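Local coordinates for protein NAD-dependent aldehyde dehydrogenase (Burkholderia multivorans, PDB 5UJU) that probably oxidises aldehydes to carboxylic acids with NAD+ as the electron acceptor, as a member of the aldehyde dehydrogenase family, at residues 550-553 with 554-557; 170-173 with 174-178; 220-223 with 224-227; 107-110 with 111-114; 11-14 with 15-18. All blocks are in the same frame, centred on the assembly; numbering follows the deposited sequence.

All five contacts are local, made between residues a few positions apart. Interactions 1, 2 and 3 are largely buried, and interaction 1 touches both of the others: Val550 and Phe554 of interaction 1 pack on the helix end of interaction 2, while Arg553 and Val550 rest on Ala227 of interaction 3. Interaction 3, deepest in the chain, relies on aromatic packing, whereas interactions 1 and 2 bring arginines into play beside the second subunit. Interaction 4, on helix 97-132, is partly buried and also reaches that subunit through a charged flank. Interaction 5 is a surface turn of helix, fixed by a histidine cap, and meets interaction 2 where Phe14 packs against Trp172.

Interaction 1 of 5, residues 550-553 with 554-557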
loop_
_atom_site.group_PDB
_atom_site.type_symbol
_atom_site.label_atom_id
_atom_site.label_comp_id
_atom_site.label_asym_id
_atom_site.label_seq_id
_atom_site.Cartn_x
_atom_site.Cartn_y
_atom_site.Cartn_z
ATOM N N VAL A 550 4.328 0.754 -5.483
ATOM C CA VAL A 550 3.680 1.530 -6.552
ATOM C C VAL A 550 2.162 1.376 -6.603
ATOM O O VAL A 550 1.474 2.270 -7.146
ATOM C CB VAL A 550 4.273 1.161 -7.930
ATOM C CG1 VAL A 550 5.755 1.417 -7.979
ATOM C CG2 VAL A 550 3.944 -0.289 -8.293
ATOM N N ALA A 551 1.572 0.289 -6.100
ATOM C CA ALA A 551 0.179 -0.032 -6.403
ATOM C C ALA A 551 -0.810 0.962 -5.817
ATOM O O ALA A 551 -1.960 1.006 -6.265
ATOM C CB ALA A 551 -0.175 -1.433 -5.896
ATOM N N ASN A 552 -0.409 1.739 -4.820
ATOM C CA ASN A 552 -1.299 2.711 -4.206
ATOM C C ASN A 552 -1.135 4.118 -4.782
ATOM O O ASN A 552 -1.805 5.035 -4.314
ATOM C CB ASN A 552 -1.070 2.767 -2.696
ATOM C CG ASN A 552 -2.354 2.906 -1.920
ATOM O OD1 ASN A 552 -3.451 2.825 -2.479
ATOM N ND2 ASN A 552 -2.231 3.118 -0.617
ATOM N N ARG A 553 -0.221 4.328 -5.734
ATOM C CA ARG A 553 0.030 5.684 -6.228
ATOM C C ARG A 553 -0.939 6.113 -7.320
ATOM O O ARG A 553 -0.909 7.281 -7.735
ATOM C CB ARG A 553 1.474 5.805 -6.739
ATOM C CG ARG A 553 2.538 5.387 -5.680
ATOM C CD ARG A 553 3.958 5.645 -6.192
ATOM N NE ARG A 553 4.962 5.144 -5.253
ATOM C CZ ARG A 553 5.748 5.905 -4.493
ATOM N NH1 ARG A 553 5.682 7.236 -4.547
ATOM N NH2 ARG A 553 6.612 5.322 -3.663
ATOM N N PHE A 554 -1.788 5.207 -7.792
ATOM C CA PHE A 554 -2.878 5.525 -8.707
ATOM C C PHE A 554 -4.121 4.854 -8.153
ATOM O O PHE A 554 -4.033 3.948 -7.310
ATOM C CB PHE A 554 -2.608 5.016 -10.143
ATOM C CG PHE A 554 -2.525 3.517 -10.225
ATOM C CD1 PHE A 554 -3.647 2.758 -10.546
ATOM C CD2 PHE A 554 -1.344 2.860 -9.912
ATOM C CE1 PHE A 554 -3.583 1.372 -10.585
ATOM C CE2 PHE A 554 -1.277 1.470 -9.940
ATOM C CZ PHE A 554 -2.393 0.726 -10.279
ATOM N N ARG A 555 -5.281 5.313 -8.615
ATOM C CA ARG A 555 -6.549 4.672 -8.312
ATOM C C ARG A 555 -7.278 4.422 -9.627
ATOM O O ARG A 555 -6.844 4.870 -10.692
ATOM C CB ARG A 555 -7.395 5.513 -7.341
ATOM C CG ARG A 555 -6.721 5.870 -6.001
ATOM C CD ARG A 555 -6.727 4.708 -4.980
ATOM N NE ARG A 555 -5.799 3.647 -5.366
ATOM C CZ ARG A 555 -5.981 2.357 -5.111
ATOM N NH1 ARG A 555 -7.062 1.956 -4.460
ATOM N NH2 ARG A 555 -5.087 1.463 -5.528
ATOM N N VAL A 556 -8.364 3.654 -9.557
ATOM C CA VAL A 556 -9.188 3.323 -10.723
ATOM C C VAL A 556 -10.604 3.820 -10.458
ATOM O O VAL A 556 -11.237 3.408 -9.476
ATOM C CB VAL A 556 -9.184 1.816 -11.019
ATOM C CG1 VAL A 556 -9.942 1.510 -12.299
ATOM C CG2 VAL A 556 -7.753 1.302 -11.123
ATOM N N VAL A 557 -11.097 4.706 -11.327
ATOM C CA VAL A 557 -12.467 5.211 -11.267
ATOM C C VAL A 557 -13.239 4.587 -12.424
ATOM O O VAL A 557 -12.902 4.791 -13.598
ATOM C CB VAL A 557 -12.521 6.748 -11.331
ATOM C CG1 VAL A 557 -13.975 7.223 -11.524
ATOM C CG2 VAL A 557 -11.934 7.370 -10.062
#
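The Arg555 guanidinium and Phe554 ring, at the start of strand 554-562, lie against the turn before them. The guanidinium has Asn552 OD1 over one face, 3.6 Å above its plane and offset toward the rim, with amide and guanidinium planes almost perpendicular; at its edge lies Ala551 O. The ring carries that same oxygen over one face, Ala551 O being 3.8 Å from Phe554 CE2. Arg555 NH2 donates to Ala551 O at 3.2 Å, a bent bond of 136°, and Arg555 NE donates more firmly to Phe554 O at 2.6 Å. Bends at chi2 (-78°) and chi3 (72°) fold the arginine back to reach both oxygens. Residues 550-553 form a type I beta turn, closed by Arg553 N to Val550 O at 3.0 Å, that leads from helix 547-550 into the strand, paired antiparallel with strand 191-211. Asn552 suits the turn because its amide oxygen can accept from Arg205 NH2 on that neighbour. Phenylalanine fills the apolar side, against Gln174, Leu175 and Ile178, while Arg555 NH2 forms a salt bridge with Asp546 of the second subunit. Arg553 extends the other way, its NH1 bridging Asp228 and Asp294 and its NE bonding to Phe549 O.

Interaction 2 of 5, residues 170-173 with 174-178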
loop_
_atom_site.group_PDB
_atom_site.type_symbol
_atom_site.label_atom_id
_atom_site.label_comp_id
_atom_site.label_asym_id
_atom_site.label_seq_id
_atom_site.Cartn_x
_atom_site.Cartn_y
_atom_site.Cartn_z
ATOM N N TYR A 170 7.798 -1.721 -12.203
ATOM C CA TYR A 170 6.780 -2.153 -11.243
ATOM C C TYR A 170 5.464 -1.398 -11.444
ATOM O O TYR A 170 4.384 -1.993 -11.368
ATOM C CB TYR A 170 7.283 -1.969 -9.813
ATOM C CG TYR A 170 8.072 -3.164 -9.315
ATOM C CD1 TYR A 170 9.460 -3.183 -9.376
ATOM C CD2 TYR A 170 7.419 -4.294 -8.847
ATOM C CE1 TYR A 170 10.187 -4.298 -8.931
ATOM C CE2 TYR A 170 8.126 -5.406 -8.405
ATOM C CZ TYR A 170 9.504 -5.398 -8.455
ATOM O OH TYR A 170 10.178 -6.497 -8.030
ATOM N N ALA A 171 5.535 -0.081 -11.668
ATOM C CA ALA A 171 4.327 0.698 -11.939
ATOM C C ALA A 171 3.594 0.148 -13.155
ATOM O O ALA A 171 2.413 -0.195 -13.074
ATOM C CB ALA A 171 4.679 2.172 -12.147
ATOM N N TRP A 172 4.297 0.026 -14.283
ATOM C CA TRP A 172 3.682 -0.521 -15.492
ATOM C C TRP A 172 3.149 -1.934 -15.245
ATOM O O TRP A 172 2.081 -2.301 -15.749
ATOM C CB TRP A 172 4.700 -0.501 -16.637
ATOM C CG TRP A 172 4.239 -1.189 -17.899
ATOM C CD1 TRP A 172 4.832 -2.243 -18.535
ATOM C CD2 TRP A 172 3.062 -0.874 -18.656
ATOM N NE1 TRP A 172 4.102 -2.595 -19.654
ATOM C CE2 TRP A 172 3.014 -1.768 -19.748
ATOM C CE3 TRP A 172 2.053 0.090 -18.524
ATOM C CZ2 TRP A 172 1.994 -1.730 -20.701
ATOM C CZ3 TRP A 172 1.031 0.121 -19.470
ATOM C CH2 TRP A 172 1.012 -0.789 -20.540
ATOM N N ASP A 173 3.857 -2.732 -14.437
ATOM C CA ASP A 173 3.402 -4.092 -14.153
ATOM C C ASP A 173 1.993 -4.103 -13.551
ATOM O O ASP A 173 1.181 -4.974 -13.874
ATOM C CB ASP A 173 4.393 -4.768 -13.207
ATOM C CG ASP A 173 4.252 -6.284 -13.186
ATOM O OD1 ASP A 173 3.801 -6.879 -14.186
ATOM O OD2 ASP A 173 4.613 -6.880 -12.157
ATOM N N GLN A 174 1.687 -3.144 -12.671
ATOM C CA GLN A 174 0.337 -2.998 -12.126
ATOM C C GLN A 174 -0.625 -2.366 -13.135
ATOM O O GLN A 174 -1.781 -2.788 -13.247
ATOM C CB GLN A 174 0.356 -2.136 -10.861
ATOM C CG GLN A 174 1.130 -2.690 -9.704
ATOM C CD GLN A 174 0.615 -4.060 -9.332
ATOM O OE1 GLN A 174 -0.580 -4.341 -9.468
ATOM N NE2 GLN A 174 1.489 -4.908 -8.838
ATOM N N LEU A 175 -0.189 -1.311 -13.819
ATOM C CA LEU A 175 -1.097 -0.586 -14.711
ATOM C C LEU A 175 -1.576 -1.471 -15.860
ATOM O O LEU A 175 -2.740 -1.399 -16.267
ATOM C CB LEU A 175 -0.418 0.678 -15.243
ATOM C CG LEU A 175 -0.068 1.760 -14.215
ATOM C CD1 LEU A 175 0.845 2.840 -14.806
ATOM C CD2 LEU A 175 -1.326 2.381 -13.625
ATOM N N ARG A 176 -0.692 -2.309 -16.404
ATOM C CA ARG A 176 -1.062 -3.112 -17.559
ATOM C C ARG A 176 -2.094 -4.184 -17.237
ATOM O O ARG A 176 -2.663 -4.754 -18.170
ATOM C CB ARG A 176 0.172 -3.763 -18.170
ATOM C CG ARG A 176 0.741 -4.871 -17.325
ATOM C CD ARG A 176 2.095 -5.276 -17.841
ATOM N NE ARG A 176 2.672 -6.348 -17.042
ATOM C CZ ARG A 176 2.890 -7.580 -17.488
ATOM N NH1 ARG A 176 2.590 -7.894 -18.742
ATOM N NH2 ARG A 176 3.435 -8.487 -16.686
ATOM N N ARG A 177 -2.356 -4.472 -15.960
ATOM C CA ARG A 177 -3.314 -5.497 -15.561
ATOM C C ARG A 177 -4.749 -4.989 -15.528
ATOM O O ARG A 177 -5.660 -5.766 -15.226
ATOM C CB ARG A 177 -2.963 -6.053 -14.177
ATOM C CG ARG A 177 -1.524 -6.490 -14.006
ATOM C CD ARG A 177 -1.295 -7.071 -12.618
ATOM N NE ARG A 177 0.097 -6.951 -12.189
ATOM C CZ ARG A 177 0.582 -7.495 -11.077
ATOM N NH1 ARG A 177 -0.212 -8.205 -10.283
ATOM N NH2 ARG A 177 1.856 -7.331 -10.756
ATOM N N ILE A 178 -4.974 -3.714 -15.820
ATOM C CA ILE A 178 -6.277 -3.086 -15.655
ATOM C C ILE A 178 -6.835 -2.808 -17.048
ATOM O O ILE A 178 -6.253 -2.002 -17.787
ATOM C CB ILE A 178 -6.171 -1.798 -14.828
ATOM C CG1 ILE A 178 -5.651 -2.119 -13.425
ATOM C CG2 ILE A 178 -7.515 -1.065 -14.769
ATOM C CD1 ILE A 178 -5.104 -0.921 -12.707
HETATM O O HOH W 1 3.970 -3.906 -9.655
#
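Asp173 is gripped by the arginines three and four positions on, which take different oxygens from different starting torsions. Arg176 places CG between its backbone N and carbonyl carbon (chi1 71°), then runs extended to NE. This brings the guanidinium nearly coplanar with the carboxylate, the planes 21° apart, and side-on to one oxygen: Arg176 NE at 3.1 Å and NH2 at 3.0 Å both donate to Asp173 OD1. NE uses the anti lone pair of that oxygen, while NH2 meets it nearly end-on to the C-O bond. Arg177 is extended too, but leaves with CG beside its backbone N (chi1 -50°). Arg177 NE reaches back to Asp173 O at 2.8 Å, approaching from above the carbonyl plane, and Arg177 NH2 forms a salt bridge with Asp173 OD2 at 3.1 Å, whose hydrogen bond is weak. Both Arg177 bonds belong to one of two modelled conformers and are correspondingly less certain. The three residues form a salt-bridge network near the C-terminal end of helix 158-175, where the chain passes into a type I beta turn from Leu175 to Ile178. Aspartate's short side chain keeps its carboxylate close to the helix, within range of both. Trp172 lays its six-membered ring beneath Arg176 CB, a CH-pi contact with CB 3.8 Å from the centroid. Gln174, bent at chi2, is tied through NE2 to a water that also donates to Tyr170 O. Across the dimer interface the same conformer of Arg177 pairs its NH1 with Asp173 of the second subunit.

Interaction 3 of 5, residues 220-223 with 224-227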
loop_
_atom_site.group_PDB
_atom_site.type_symbol
_atom_site.label_atom_id
_atom_site.label_comp_id
_atom_site.label_asym_id
_atom_site.label_seq_id
_atom_site.Cartn_x
_atom_site.Cartn_y
_atom_site.Cartn_z
ATOM N N ASN A 220 18.651 7.310 -3.861
ATOM C CA ASN A 220 17.490 7.265 -2.982
ATOM C C ASN A 220 16.324 8.097 -3.500
ATOM O O ASN A 220 15.171 7.762 -3.219
ATOM C CB ASN A 220 17.854 7.724 -1.565
ATOM C CG ASN A 220 18.651 6.678 -0.797
ATOM O OD1 ASN A 220 19.751 6.940 -0.322
ATOM N ND2 ASN A 220 18.082 5.488 -0.666
ATOM N N GLY A 221 16.587 9.183 -4.227
ATOM C CA GLY A 221 15.498 10.039 -4.669
ATOM C C GLY A 221 14.752 9.536 -5.892
ATOM O O GLY A 221 13.530 9.706 -5.991
ATOM N N TYR A 222 15.468 8.908 -6.827
ATOM C CA TYR A 222 14.834 8.502 -8.083
ATOM C C TYR A 222 13.675 7.531 -7.921
ATOM O O TYR A 222 12.687 7.685 -8.662
ATOM C CB TYR A 222 15.858 7.885 -9.042
ATOM C CG TYR A 222 16.692 8.890 -9.779
ATOM C CD1 TYR A 222 16.641 10.238 -9.457
ATOM C CD2 TYR A 222 17.546 8.488 -10.791
ATOM C CE1 TYR A 222 17.437 11.170 -10.138
ATOM C CE2 TYR A 222 18.324 9.395 -11.466
ATOM C CZ TYR A 222 18.262 10.729 -11.145
ATOM O OH TYR A 222 19.045 11.618 -11.836
ATOM N N PRO A 223 13.731 6.497 -7.058
ATOM C CA PRO A 223 12.601 5.549 -7.017
ATOM C C PRO A 223 11.264 6.212 -6.723
ATOM O O PRO A 223 10.275 5.908 -7.398
ATOM C CB PRO A 223 13.016 4.555 -5.917
ATOM C CG PRO A 223 14.519 4.562 -5.974
ATOM C CD PRO A 223 14.858 6.023 -6.223
ATOM N N GLY A 224 11.201 7.122 -5.750
ATOM C CA GLY A 224 9.950 7.817 -5.485
ATOM C C GLY A 224 9.553 8.772 -6.600
ATOM O O GLY A 224 8.379 8.850 -6.972
ATOM N N LEU A 225 10.524 9.506 -7.150
ATOM C CA LEU A 225 10.232 10.468 -8.210
ATOM C C LEU A 225 9.608 9.788 -9.425
ATOM O O LEU A 225 8.577 10.232 -9.944
ATOM C CB LEU A 225 11.513 11.206 -8.596
ATOM C CG LEU A 225 11.582 11.998 -9.912
ATOM C CD1 LEU A 225 10.511 13.092 -9.973
ATOM C CD2 LEU A 225 12.982 12.596 -10.083
ATOM N N PHE A 226 10.210 8.690 -9.877
ATOM C CA PHE A 226 9.751 8.029 -11.087
ATOM C C PHE A 226 8.575 7.092 -10.841
ATOM O O PHE A 226 7.772 6.886 -11.753
ATOM C CB PHE A 226 10.934 7.310 -11.744
ATOM C CG PHE A 226 11.871 8.263 -12.411
ATOM C CD1 PHE A 226 11.584 8.751 -13.681
ATOM C CD2 PHE A 226 12.976 8.761 -11.739
ATOM C CE1 PHE A 226 12.417 9.673 -14.294
ATOM C CE2 PHE A 226 13.814 9.688 -12.349
ATOM C CZ PHE A 226 13.529 10.144 -13.632
ATOM N N ALA A 227 8.434 6.529 -9.633
ATOM C CA ALA A 227 7.170 5.874 -9.298
ATOM C C ALA A 227 6.008 6.867 -9.357
ATOM O O ALA A 227 4.897 6.518 -9.785
ATOM C CB ALA A 227 7.253 5.241 -7.909
HETATM O O HOH W 2 12.465 7.438 -3.289
#
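Aromatic packing links Tyr222 and Phe226, one helical turn apart. The edge of the Phe226 ring points at the face of the Tyr222 ring in a T-shaped pair, with centroids 5.5 Å apart and planes at 76°. Phe226 CE2 does the touching, 3.9 Å from Tyr222 CG, toward the rim of that face. Both side chains set CG beside the backbone N (chi1 -80° and -74°), which sends the rings out side by side from the helix. Apolar contact is lighter at Leu225, whose CD2 lies 4.4 Å from Tyr222 CD1.

The hydrogen bonds are those of the helix: Leu225 N to Gly221 O, Phe226 N to Tyr222 O at 2.9 Å and Ala227 N to Pro223 O. Pro223 has no N-H to offer the turn before, and the helix kinks there. Close by, a water is inserted between Asn220 O and Gly224 N, donating to the first at 2.7 Å and accepting from the second at 2.8 Å.

Helix 217-230 is the crossover of the beta-alpha-beta unit between parallel strands 191-211 and 234-238. The Tyr222 and Phe226 rings pack against helices 158-175 and 97-132, Tyr222 OH bonding to Thr250, while small Ala227 lies against Phe549 and Val550 at helix 547-550.

Interaction 4 of 5, residues 107-110 with 111-114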
loop_
_atom_site.group_PDB
_atom_site.type_symbol
_atom_site.label_atom_id
_atom_site.label_comp_id
_atom_site.label_asym_id
_atom_site.label_seq_id
_atom_site.Cartn_x
_atom_site.Cartn_y
_atom_site.Cartn_z
ATOM N N ALA A 107 -0.738 21.877 -13.792
ATOM C CA ALA A 107 -0.167 20.912 -14.726
ATOM C C ALA A 107 -0.844 19.543 -14.680
ATOM O O ALA A 107 -0.649 18.755 -15.610
ATOM C CB ALA A 107 1.338 20.747 -14.442
ATOM N N GLN A 108 -1.661 19.272 -13.654
ATOM C CA GLN A 108 -2.150 17.915 -13.407
ATOM C C GLN A 108 -3.062 17.421 -14.524
ATOM O O GLN A 108 -2.943 16.272 -14.974
ATOM C CB GLN A 108 -2.885 17.859 -12.065
ATOM C CG GLN A 108 -2.036 17.329 -10.925
ATOM C CD GLN A 108 -2.598 17.645 -9.539
ATOM O OE1 GLN A 108 -3.777 17.969 -9.380
ATOM N NE2 GLN A 108 -1.744 17.547 -8.530
ATOM N N ARG A 109 -3.987 18.261 -14.985
ATOM C CA ARG A 109 -5.077 17.781 -15.840
ATOM C C ARG A 109 -4.577 17.114 -17.120
ATOM O O ARG A 109 -4.867 15.940 -17.368
ATOM C CB ARG A 109 -6.041 18.927 -16.185
ATOM C CG ARG A 109 -7.254 18.467 -16.996
ATOM C CD ARG A 109 -8.351 19.536 -17.044
ATOM N NE ARG A 109 -9.374 19.240 -18.044
ATOM C CZ ARG A 109 -10.507 18.592 -17.788
ATOM N NH1 ARG A 109 -10.754 18.147 -16.561
ATOM N NH2 ARG A 109 -11.388 18.377 -18.760
ATOM N N THR A 110 -3.847 17.852 -17.965
ATOM C CA THR A 110 -3.471 17.265 -19.253
ATOM C C THR A 110 -2.473 16.122 -19.070
ATOM O O THR A 110 -2.451 15.176 -19.866
ATOM C CB THR A 110 -2.935 18.348 -20.215
ATOM O OG1 THR A 110 -1.720 18.915 -19.726
ATOM C CG2 THR A 110 -3.958 19.466 -20.352
ATOM N N TRP A 111 -1.661 16.172 -18.019
ATOM C CA TRP A 111 -0.784 15.049 -17.715
ATOM C C TRP A 111 -1.606 13.809 -17.383
ATOM O O TRP A 111 -1.423 12.749 -17.991
ATOM C CB TRP A 111 0.150 15.445 -16.569
ATOM C CG TRP A 111 1.145 14.410 -16.049
ATOM C CD1 TRP A 111 1.297 14.019 -14.747
ATOM C CD2 TRP A 111 2.157 13.706 -16.793
ATOM N NE1 TRP A 111 2.315 13.105 -14.637
ATOM C CE2 TRP A 111 2.863 12.897 -15.874
ATOM C CE3 TRP A 111 2.527 13.669 -18.144
ATOM C CZ2 TRP A 111 3.909 12.058 -16.262
ATOM C CZ3 TRP A 111 3.580 12.834 -18.526
ATOM C CH2 TRP A 111 4.263 12.057 -17.586
ATOM N N ARG A 112 -2.564 13.943 -16.463
ATOM C CA ARG A 112 -3.432 12.822 -16.117
ATOM C C ARG A 112 -4.147 12.282 -17.346
ATOM O O ARG A 112 -4.220 11.065 -17.554
ATOM C CB ARG A 112 -4.466 13.245 -15.068
ATOM C CG ARG A 112 -5.591 12.223 -14.937
ATOM C CD ARG A 112 -6.591 12.552 -13.848
ATOM N NE ARG A 112 -7.478 13.656 -14.212
ATOM C CZ ARG A 112 -7.374 14.900 -13.752
ATOM N NH1 ARG A 112 -6.404 15.222 -12.897
ATOM N NH2 ARG A 112 -8.246 15.825 -14.152
ATOM N N GLU A 113 -4.687 13.180 -18.177
ATOM C CA GLU A 113 -5.507 12.738 -19.296
ATOM C C GLU A 113 -4.712 11.989 -20.346
ATOM O O GLU A 113 -5.310 11.264 -21.141
ATOM C CB GLU A 113 -6.230 13.925 -19.924
ATOM C CG GLU A 113 -7.309 14.424 -18.999
ATOM C CD GLU A 113 -8.076 15.599 -19.551
ATOM O OE1 GLU A 113 -7.622 16.204 -20.552
ATOM O OE2 GLU A 113 -9.146 15.893 -18.977
ATOM N N ALA A 114 -3.389 12.142 -20.382
ATOM C CA ALA A 114 -2.615 11.415 -21.381
ATOM C C ALA A 114 -2.476 9.928 -21.047
ATOM O O ALA A 114 -2.117 9.134 -21.925
ATOM C CB ALA A 114 -1.241 12.060 -21.543
#
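Arg109 holds CG anti to its backbone N (chi1 -176°) and stays extended to NE, whereas Glu113 sets CG beside its own N (chi1 -71°) before running straight on; together these torsions carry one carboxylate oxygen, OE2, over the guanidinium. The pair is an i to i+4 salt bridge along one flank of the long helix 97-132. It works by charge rather than by a directed bond, because Glu113 OE2 sits above the centre of the Arg109 guanidinium, with Arg109 NH2 3.4 Å away and no N-H aimed at it. The N-H groups lie in the guanidinium plane, and Arg109 NH1 makes a salt bridge with Glu503 of the second subunit. Arginine suits this place because its broad charged plane can serve two acids at once, Glu113 over a face and Glu503 through NH1. Arg112, bent at chi3 (74°), brings its own guanidinium over Arg109 CA, and Arg112 NH2 comes 4.2 Å from Arg109 NH1; the acids nearby probably offset the two like charges.

Backbone bonds keep the turn regular, Arg112 N to Gln108 O at 2.8 Å and Glu113 N to Arg109 O at 2.9 Å. On the buried flank the Trp111 indole meets Phe263 edge-to-face and gives its NE1 hydrogen to Asn233 O, a large apolar ring with one polar atom that needs a partner inside the protein. Trp111 CB rests 3.5 Å from Ala107 O.

Interaction 5 of 5, residues 11-14 with 15-18; sequences HALF and TKHE
His11 O accepts from Thr15 N at 3.2 Å in a nearly straight bond (165°) that closes the first turn of a short surface helix. The His11 ring secures the same end: its ND1 accepts from Leu13 N at 3.0 Å, with the donor close to the ring plane, and the chi1 of -163° swings the imidazole round to meet that N-H. Histidine suits the place because a bare ring nitrogen can satisfy an amide that has no earlier carbonyl to bond to; the bond implies that ND1 carries no proton. A water close to Thr15 OG1, at 2.5 Å, also gives a weak bond to His11 O. Further along, Lys16 N bonds to Ala12 O at 2.9 Å and His17 N to Leu13 O at 3.3 Å.

The charged and polar ends of Lys16 and His17 both find Glu125 of helix 97-132, Lys16 NZ by a salt bridge and His17 NE2 by a hydrogen bond. Packing lies outside this polar frame. Leu13 and Lys16 run side by side, Leu13 CD2 meeting Lys16 CD at 4.1 Å, so that the lysine's methylene chain does apolar work. The Phe14 ring presents its edge to Glu18, with Phe14 CE2 3.8 Å from Glu18 OE2, and is also half of an edge-to-face pair with Trp172. Helix 12-16 thus starts with a histidine N-cap at His11, and His17, where it leaves helical geometry, is in turn the N-cap residue of helix 18-30.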
loop_
_atom_site.group_PDB
_atom_site.type_symbol
_atom_site.label_atom_id
_atom_site.label_comp_id
_atom_site.label_asym_id
_atom_site.label_seq_id
_atom_site.Cartn_x
_atom_site.Cartn_y
_atom_site.Cartn_z
ATOM N N HIS A 11 1.385 6.357 -26.576
ATOM C CA HIS A 11 2.272 7.499 -26.737
ATOM C C HIS A 11 3.516 7.095 -27.516
ATOM O O HIS A 11 4.014 5.975 -27.377
ATOM C CB HIS A 11 2.661 8.085 -25.381
ATOM C CG HIS A 11 3.230 9.460 -25.486
ATOM N ND1 HIS A 11 4.536 9.698 -25.858
ATOM C CD2 HIS A 11 2.649 10.675 -25.343
ATOM C CE1 HIS A 11 4.743 11.004 -25.905
ATOM N NE2 HIS A 11 3.614 11.619 -25.598
ATOM N N ALA A 12 4.024 8.019 -28.342
ATOM C CA ALA A 12 5.189 7.704 -29.172
ATOM C C ALA A 12 6.399 7.323 -28.318
ATOM O O ALA A 12 7.182 6.444 -28.694
ATOM C CB ALA A 12 5.525 8.888 -30.085
ATOM N N LEU A 13 6.563 7.963 -27.157
ATOM C CA LEU A 13 7.702 7.635 -26.303
ATOM C C LEU A 13 7.554 6.257 -25.664
ATOM O O LEU A 13 8.560 5.629 -25.320
ATOM C CB LEU A 13 7.893 8.704 -25.223
ATOM C CG LEU A 13 8.327 10.070 -25.760
ATOM C CD1 LEU A 13 8.473 11.085 -24.645
ATOM C CD2 LEU A 13 9.629 9.920 -26.536
ATOM N N PHE A 14 6.320 5.784 -25.479
ATOM C CA PHE A 14 6.116 4.409 -25.032
ATOM C C PHE A 14 6.611 3.423 -26.083
ATOM O O PHE A 14 7.393 2.510 -25.783
ATOM C CB PHE A 14 4.633 4.170 -24.718
ATOM C CG PHE A 14 4.346 2.812 -24.125
ATOM C CD1 PHE A 14 4.286 2.640 -22.754
ATOM C CD2 PHE A 14 4.151 1.709 -24.944
ATOM C CE1 PHE A 14 4.033 1.393 -22.207
ATOM C CE2 PHE A 14 3.901 0.457 -24.406
ATOM C CZ PHE A 14 3.835 0.303 -23.031
ATOM N N THR A 15 6.160 3.589 -27.324
ATOM C CA THR A 15 6.615 2.716 -28.400
ATOM C C THR A 15 8.125 2.788 -28.567
ATOM O O THR A 15 8.770 1.779 -28.867
ATOM C CB THR A 15 5.915 3.094 -29.709
ATOM O OG1 THR A 15 4.505 2.910 -29.563
ATOM C CG2 THR A 15 6.420 2.252 -30.882
ATOM N N LYS A 16 8.708 3.974 -28.374
ATOM C CA LYS A 16 10.146 4.138 -28.562
ATOM C C LYS A 16 10.944 3.286 -27.571
ATOM O O LYS A 16 11.976 2.701 -27.930
ATOM C CB LYS A 16 10.517 5.616 -28.424
ATOM C CG LYS A 16 12.011 5.904 -28.392
ATOM C CD LYS A 16 12.297 7.398 -28.255
ATOM C CE LYS A 16 13.790 7.693 -28.337
ATOM N NZ LYS A 16 14.121 9.132 -28.146
ATOM N N HIS A 17 10.481 3.196 -26.328
ATOM C CA HIS A 17 11.232 2.511 -25.278
ATOM C C HIS A 17 10.595 1.186 -24.871
ATOM O O HIS A 17 10.926 0.643 -23.813
ATOM C CB HIS A 17 11.388 3.429 -24.070
ATOM C CG HIS A 17 12.129 4.691 -24.374
ATOM N ND1 HIS A 17 13.461 4.705 -24.731
ATOM C CD2 HIS A 17 11.717 5.982 -24.406
ATOM C CE1 HIS A 17 13.841 5.950 -24.956
ATOM N NE2 HIS A 17 12.802 6.744 -24.764
ATOM N N GLU A 18 9.717 0.639 -25.715
ATOM C CA GLU A 18 8.940 -0.536 -25.337
ATOM C C GLU A 18 9.830 -1.756 -25.128
ATOM O O GLU A 18 9.576 -2.563 -24.227
ATOM C CB GLU A 18 7.880 -0.822 -26.398
ATOM C CG GLU A 18 6.878 -1.864 -25.939
ATOM C CD GLU A 18 5.690 -1.990 -26.875
ATOM O OE1 GLU A 18 5.750 -1.441 -27.996
ATOM O OE2 GLU A 18 4.690 -2.626 -26.480
HETATM O O HOH W 3 3.105 4.816 -30.474
#